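Local coordinates for protein diguanylate cyclase (Marinobacter aquaeolei VT8, PDB 3IGN) that probably makes the bacterial second messenger cyclic di-GMP from two GTP molecules through its C-terminal GGDEF domain, seen here with the product bound, at residues A[37-49]-A[147-159]. Residues are numbered along the deposited sequence; the frame is centred on the assembly and turned at random.
Sequences GQATSLVMFDIDH and WMQKADEALYKAK
L42 lies over one face of the W147 indole. Its CD2 stands 4.3 Å from the centroid of the five-membered ring and almost on the ring normal, a CH-pi contact, while its CB rests nearer the rim, 3.6 Å from W147 CE2. With CG anti to the backbone N (chi1 177°), W147 swings its ring back to strand 40-47; W147 NE1 is hydrogen-bonded to A135 O on neighbouring strand 130-136, which helps fix the rotation of the indole. The far corner of the ring, CH2, meets OG1 and CG2 of T40. L42 CD2 also presses on the helix backbone, 3.6 Å from M148 CA. Next along the strand, M44, like M148 a selenomethionine, holds CG beside its backbone N (chi1 -51°) and 3.2 Å from A151 CB, a tight fit where alanine lets the helix come close. A bend at chi2 then turns the selenium to M148, whose chain it crosses at about a right angle, with M44 SE 4.1 Å from M148 CE. L155 sets CD2 against the M44 carbonyl and 3.5 Å from D46 OD1. Beyond it K159, bent at chi3, reaches D46 in a salt bridge, NZ to OD2 2.9 Å, approaching from above the carboxylate plane. With an alanine in place of D46, the K159 ammonium would probably lose this mate and L155 CD2 the carboxylate lying against it. Segment 147-159 crosses strand 40-47 at -44°, packing on the central sheet of the GGDEF domain; D46 ends near E90 of the GGEEF hairpin, where, as in relatives, it probably helps bind the GTP-site metal.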
loop_
_atom_site.group_PDB
_atom_site.type_symbol
_atom_site.label_atom_id
_atom_site.label_comp_id
_atom_site.label_asym_id
_atom_site.label_seq_id
_atom_site.Cartn_x
_atom_site.Cartn_y
_atom_site.Cartn_z
ATOM N N GLY A 37 10.698 10.256 -18.046
ATOM C CA GLY A 37 9.755 9.291 -18.609
ATOM C C GLY A 37 9.886 7.812 -18.293
ATOM O O GLY A 37 9.361 6.966 -19.033
ATOM N N GLN A 38 10.573 7.481 -17.204
ATOM C CA GLN A 38 10.767 6.090 -16.815
ATOM C C GLN A 38 9.464 5.438 -16.371
ATOM O O GLN A 38 8.560 6.112 -15.893
ATOM C CB GLN A 38 11.772 5.998 -15.659
ATOM C CG GLN A 38 11.200 6.339 -14.259
ATOM C CD GLN A 38 11.066 7.841 -13.996
ATOM O OE1 GLN A 38 11.541 8.673 -14.781
ATOM N NE2 GLN A 38 10.424 8.192 -12.875
ATOM N N ALA A 39 9.366 4.127 -16.541
ATOM C CA ALA A 39 8.175 3.424 -16.095
ATOM C C ALA A 39 8.206 3.529 -14.573
ATOM O O ALA A 39 9.245 3.333 -13.946
ATOM C CB ALA A 39 8.227 1.966 -16.519
ATOM N N THR A 40 7.078 3.882 -13.980
ATOM C CA THR A 40 7.016 3.991 -12.535
ATOM C C THR A 40 5.553 3.834 -12.161
ATOM O O THR A 40 4.670 4.335 -12.850
ATOM C CB THR A 40 7.586 5.341 -12.029
ATOM O OG1 THR A 40 7.671 5.310 -10.597
ATOM C CG2 THR A 40 6.718 6.496 -12.463
ATOM N N SER A 41 5.305 3.113 -11.081
ATOM C CA SER A 41 3.942 2.855 -10.652
ATOM C C SER A 41 3.767 3.143 -9.174
ATOM O O SER A 41 4.729 3.161 -8.408
ATOM C CB SER A 41 3.586 1.394 -10.925
ATOM O OG SER A 41 3.674 1.089 -12.311
ATOM N N LEU A 42 2.514 3.349 -8.794
ATOM C CA LEU A 42 2.145 3.624 -7.424
ATOM C C LEU A 42 1.098 2.608 -6.987
ATOM O O LEU A 42 0.210 2.245 -7.763
ATOM C CB LEU A 42 1.547 5.021 -7.345
ATOM C CG LEU A 42 1.347 5.626 -5.960
ATOM C CD1 LEU A 42 2.710 5.968 -5.376
ATOM C CD2 LEU A 42 0.482 6.874 -6.070
ATOM N N VAL A 43 1.205 2.156 -5.743
ATOM C CA VAL A 43 0.253 1.211 -5.182
ATOM C C VAL A 43 -0.376 1.855 -3.953
ATOM O O VAL A 43 0.286 2.574 -3.213
ATOM C CB VAL A 43 0.938 -0.099 -4.738
ATOM C CG1 VAL A 43 -0.107 -1.070 -4.167
ATOM C CG2 VAL A 43 1.671 -0.728 -5.909
HETATM N N MSE A 44 -1.669 1.626 -3.767
HETATM C CA MSE A 44 -2.383 2.142 -2.606
HETATM C C MSE A 44 -3.219 0.950 -2.184
HETATM O O MSE A 44 -3.962 0.405 -2.996
HETATM C CB MSE A 44 -3.321 3.294 -2.985
HETATM C CG MSE A 44 -2.685 4.398 -3.799
HETATM SE SE MSE A 44 -2.810 6.107 -2.910
HETATM C CE MSE A 44 -1.545 5.716 -1.542
ATOM N N PHE A 45 -3.069 0.500 -0.945
ATOM C CA PHE A 45 -3.863 -0.635 -0.503
ATOM C C PHE A 45 -4.370 -0.481 0.919
ATOM O O PHE A 45 -3.789 0.246 1.727
ATOM C CB PHE A 45 -3.100 -1.959 -0.712
ATOM C CG PHE A 45 -1.876 -2.144 0.155
ATOM C CD1 PHE A 45 -1.949 -2.902 1.323
ATOM C CD2 PHE A 45 -0.637 -1.644 -0.240
ATOM C CE1 PHE A 45 -0.807 -3.167 2.085
ATOM C CE2 PHE A 45 0.512 -1.901 0.512
ATOM C CZ PHE A 45 0.427 -2.666 1.675
ATOM N N ASP A 46 -5.489 -1.150 1.184
ATOM C CA ASP A 46 -6.165 -1.112 2.476
ATOM C C ASP A 46 -6.414 -2.519 2.985
ATOM O O ASP A 46 -6.532 -3.466 2.209
ATOM C CB ASP A 46 -7.537 -0.442 2.342
ATOM C CG ASP A 46 -7.455 1.051 2.162
ATOM O OD1 ASP A 46 -6.340 1.571 1.952
ATOM O OD2 ASP A 46 -8.519 1.708 2.223
ATOM N N ILE A 47 -6.515 -2.643 4.302
ATOM C CA ILE A 47 -6.809 -3.922 4.921
ATOM C C ILE A 47 -8.324 -4.062 4.796
ATOM O O ILE A 47 -9.056 -3.141 5.137
ATOM C CB ILE A 47 -6.417 -3.907 6.403
ATOM C CG1 ILE A 47 -4.889 -3.845 6.526
ATOM C CG2 ILE A 47 -6.988 -5.130 7.108
ATOM C CD1 ILE A 47 -4.406 -3.157 7.790
ATOM N N ASP A 48 -8.792 -5.198 4.295
ATOM C CA ASP A 48 -10.227 -5.421 4.134
ATOM C C ASP A 48 -10.948 -5.588 5.465
ATOM O O ASP A 48 -10.391 -6.145 6.411
ATOM C CB ASP A 48 -10.488 -6.668 3.281
ATOM C CG ASP A 48 -10.105 -6.475 1.831
ATOM O OD1 ASP A 48 -10.392 -5.393 1.292
ATOM O OD2 ASP A 48 -9.538 -7.409 1.232
ATOM N N HIS A 49 -12.184 -5.097 5.530
ATOM C CA HIS A 49 -13.012 -5.214 6.731
ATOM C C HIS A 49 -12.292 -4.833 8.023
ATOM O O HIS A 49 -12.490 -5.476 9.055
ATOM C CB HIS A 49 -13.509 -6.654 6.853
ATOM C CG HIS A 49 -14.092 -7.197 5.589
ATOM N ND1 HIS A 49 -15.229 -6.676 5.011
ATOM C CD2 HIS A 49 -13.686 -8.203 4.778
ATOM C CE1 HIS A 49 -15.499 -7.336 3.900
ATOM N NE2 HIS A 49 -14.577 -8.269 3.736
ATOM N N TRP A 147 -1.900 11.612 -9.533
ATOM C CA TRP A 147 -1.358 10.275 -9.756
ATOM C C TRP A 147 -1.873 9.395 -8.608
ATOM O O TRP A 147 -2.345 8.275 -8.819
ATOM C CB TRP A 147 0.181 10.339 -9.746
ATOM C CG TRP A 147 0.887 9.018 -9.899
ATOM C CD1 TRP A 147 0.392 7.873 -10.463
ATOM C CD2 TRP A 147 2.242 8.731 -9.537
ATOM N NE1 TRP A 147 1.356 6.892 -10.475
ATOM C CE2 TRP A 147 2.502 7.392 -9.915
ATOM C CE3 TRP A 147 3.264 9.475 -8.926
ATOM C CZ2 TRP A 147 3.747 6.777 -9.708
ATOM C CZ3 TRP A 147 4.513 8.855 -8.718
ATOM C CH2 TRP A 147 4.734 7.524 -9.109
HETATM N N MSE A 148 -1.784 9.914 -7.391
HETATM C CA MSE A 148 -2.258 9.179 -6.230
HETATM C C MSE A 148 -3.758 8.909 -6.366
HETATM O O MSE A 148 -4.252 7.854 -5.950
HETATM C CB MSE A 148 -1.978 9.979 -4.958
HETATM C CG MSE A 148 -0.508 10.050 -4.599
HETATM SE SE MSE A 148 -0.233 10.924 -2.891
HETATM C CE MSE A 148 -1.459 9.867 -1.845
ATOM N N GLN A 149 -4.468 9.874 -6.935
ATOM C CA GLN A 149 -5.904 9.751 -7.129
ATOM C C GLN A 149 -6.239 8.560 -8.010
ATOM O O GLN A 149 -7.185 7.832 -7.734
ATOM C CB GLN A 149 -6.475 11.032 -7.744
ATOM C CG GLN A 149 -7.973 10.969 -8.002
ATOM C CD GLN A 149 -8.579 12.337 -8.250
ATOM O OE1 GLN A 149 -7.932 13.364 -8.031
ATOM N NE2 GLN A 149 -9.831 12.361 -8.695
ATOM N N LYS A 150 -5.465 8.354 -9.072
ATOM C CA LYS A 150 -5.708 7.231 -9.973
ATOM C C LYS A 150 -5.518 5.891 -9.277
ATOM O O LYS A 150 -6.278 4.948 -9.511
ATOM C CB LYS A 150 -4.791 7.312 -11.199
ATOM C CG LYS A 150 -5.133 8.450 -12.142
ATOM C CD LYS A 150 -6.575 8.362 -12.641
ATOM C CE LYS A 150 -6.720 7.477 -13.868
ATOM N NZ LYS A 150 -8.131 7.474 -14.352
ATOM N N ALA A 151 -4.504 5.802 -8.420
ATOM C CA ALA A 151 -4.247 4.567 -7.694
ATOM C C ALA A 151 -5.359 4.324 -6.678
ATOM O O ALA A 151 -5.780 3.186 -6.454
ATOM C CB ALA A 151 -2.888 4.642 -6.985
ATOM N N ASP A 152 -5.817 5.402 -6.058
ATOM C CA ASP A 152 -6.884 5.324 -5.070
ATOM C C ASP A 152 -8.184 4.874 -5.733
ATOM O O ASP A 152 -8.975 4.143 -5.134
ATOM C CB ASP A 152 -7.088 6.682 -4.409
ATOM C CG ASP A 152 -8.109 6.635 -3.294
ATOM O OD1 ASP A 152 -7.889 5.869 -2.333
ATOM O OD2 ASP A 152 -9.128 7.351 -3.381
ATOM N N GLU A 153 -8.404 5.310 -6.971
ATOM C CA GLU A 153 -9.605 4.934 -7.719
ATOM C C GLU A 153 -9.581 3.443 -8.037
ATOM O O GLU A 153 -10.609 2.765 -7.993
ATOM C CB GLU A 153 -9.692 5.752 -9.016
ATOM C CG GLU A 153 -9.999 7.223 -8.775
ATOM C CD GLU A 153 -9.940 8.069 -10.039
ATOM O OE1 GLU A 153 -9.549 7.545 -11.105
ATOM O OE2 GLU A 153 -10.281 9.268 -9.960
ATOM N N ALA A 154 -8.398 2.934 -8.368
ATOM C CA ALA A 154 -8.225 1.523 -8.673
ATOM C C ALA A 154 -8.477 0.712 -7.404
ATOM O O ALA A 154 -9.053 -0.378 -7.454
ATOM C CB ALA A 154 -6.810 1.275 -9.186
ATOM N N LEU A 155 -8.044 1.251 -6.270
ATOM C CA LEU A 155 -8.229 0.590 -4.984
ATOM C C LEU A 155 -9.717 0.477 -4.676
ATOM O O LEU A 155 -10.192 -0.566 -4.233
ATOM C CB LEU A 155 -7.532 1.382 -3.873
ATOM C CG LEU A 155 -7.843 0.986 -2.424
ATOM C CD1 LEU A 155 -7.578 -0.486 -2.213
ATOM C CD2 LEU A 155 -6.995 1.829 -1.487
ATOM N N TYR A 156 -10.452 1.555 -4.918
ATOM C CA TYR A 156 -11.886 1.540 -4.654
ATOM C C TYR A 156 -12.568 0.485 -5.520
ATOM O O TYR A 156 -13.477 -0.211 -5.062
ATOM C CB TYR A 156 -12.506 2.911 -4.924
ATOM C CG TYR A 156 -13.917 3.026 -4.401
ATOM C CD1 TYR A 156 -14.171 2.995 -3.031
ATOM C CD2 TYR A 156 -14.997 3.126 -5.270
ATOM C CE1 TYR A 156 -15.478 3.056 -2.534
ATOM C CE2 TYR A 156 -16.311 3.189 -4.788
ATOM C CZ TYR A 156 -16.540 3.151 -3.421
ATOM O OH TYR A 156 -17.830 3.202 -2.940
ATOM N N LYS A 157 -12.137 0.370 -6.771
ATOM C CA LYS A 157 -12.707 -0.626 -7.668
ATOM C C LYS A 157 -12.413 -2.027 -7.132
ATOM O O LYS A 157 -13.253 -2.920 -7.217
ATOM C CB LYS A 157 -12.123 -0.482 -9.077
ATOM C CG LYS A 157 -12.553 0.783 -9.824
ATOM C CD LYS A 157 -11.865 0.874 -11.188
ATOM C CE LYS A 157 -12.297 2.106 -11.988
ATOM N NZ LYS A 157 -13.521 1.867 -12.821
ATOM N N ALA A 158 -11.214 -2.223 -6.584
ATOM C CA ALA A 158 -10.848 -3.531 -6.041
ATOM C C ALA A 158 -11.763 -3.894 -4.876
ATOM O O ALA A 158 -12.183 -5.048 -4.737
ATOM C CB ALA A 158 -9.379 -3.526 -5.572
ATOM N N LYS A 159 -12.062 -2.906 -4.043
ATOM C CA LYS A 159 -12.920 -3.110 -2.876
ATOM C C LYS A 159 -14.358 -3.395 -3.275
ATOM O O LYS A 159 -14.992 -4.302 -2.737
ATOM C CB LYS A 159 -12.895 -1.875 -1.975
ATOM C CG LYS A 159 -11.506 -1.529 -1.461
ATOM C CD LYS A 159 -11.530 -0.639 -0.221
ATOM C CE LYS A 159 -11.500 0.838 -0.557
ATOM N NZ LYS A 159 -10.943 1.605 0.599
#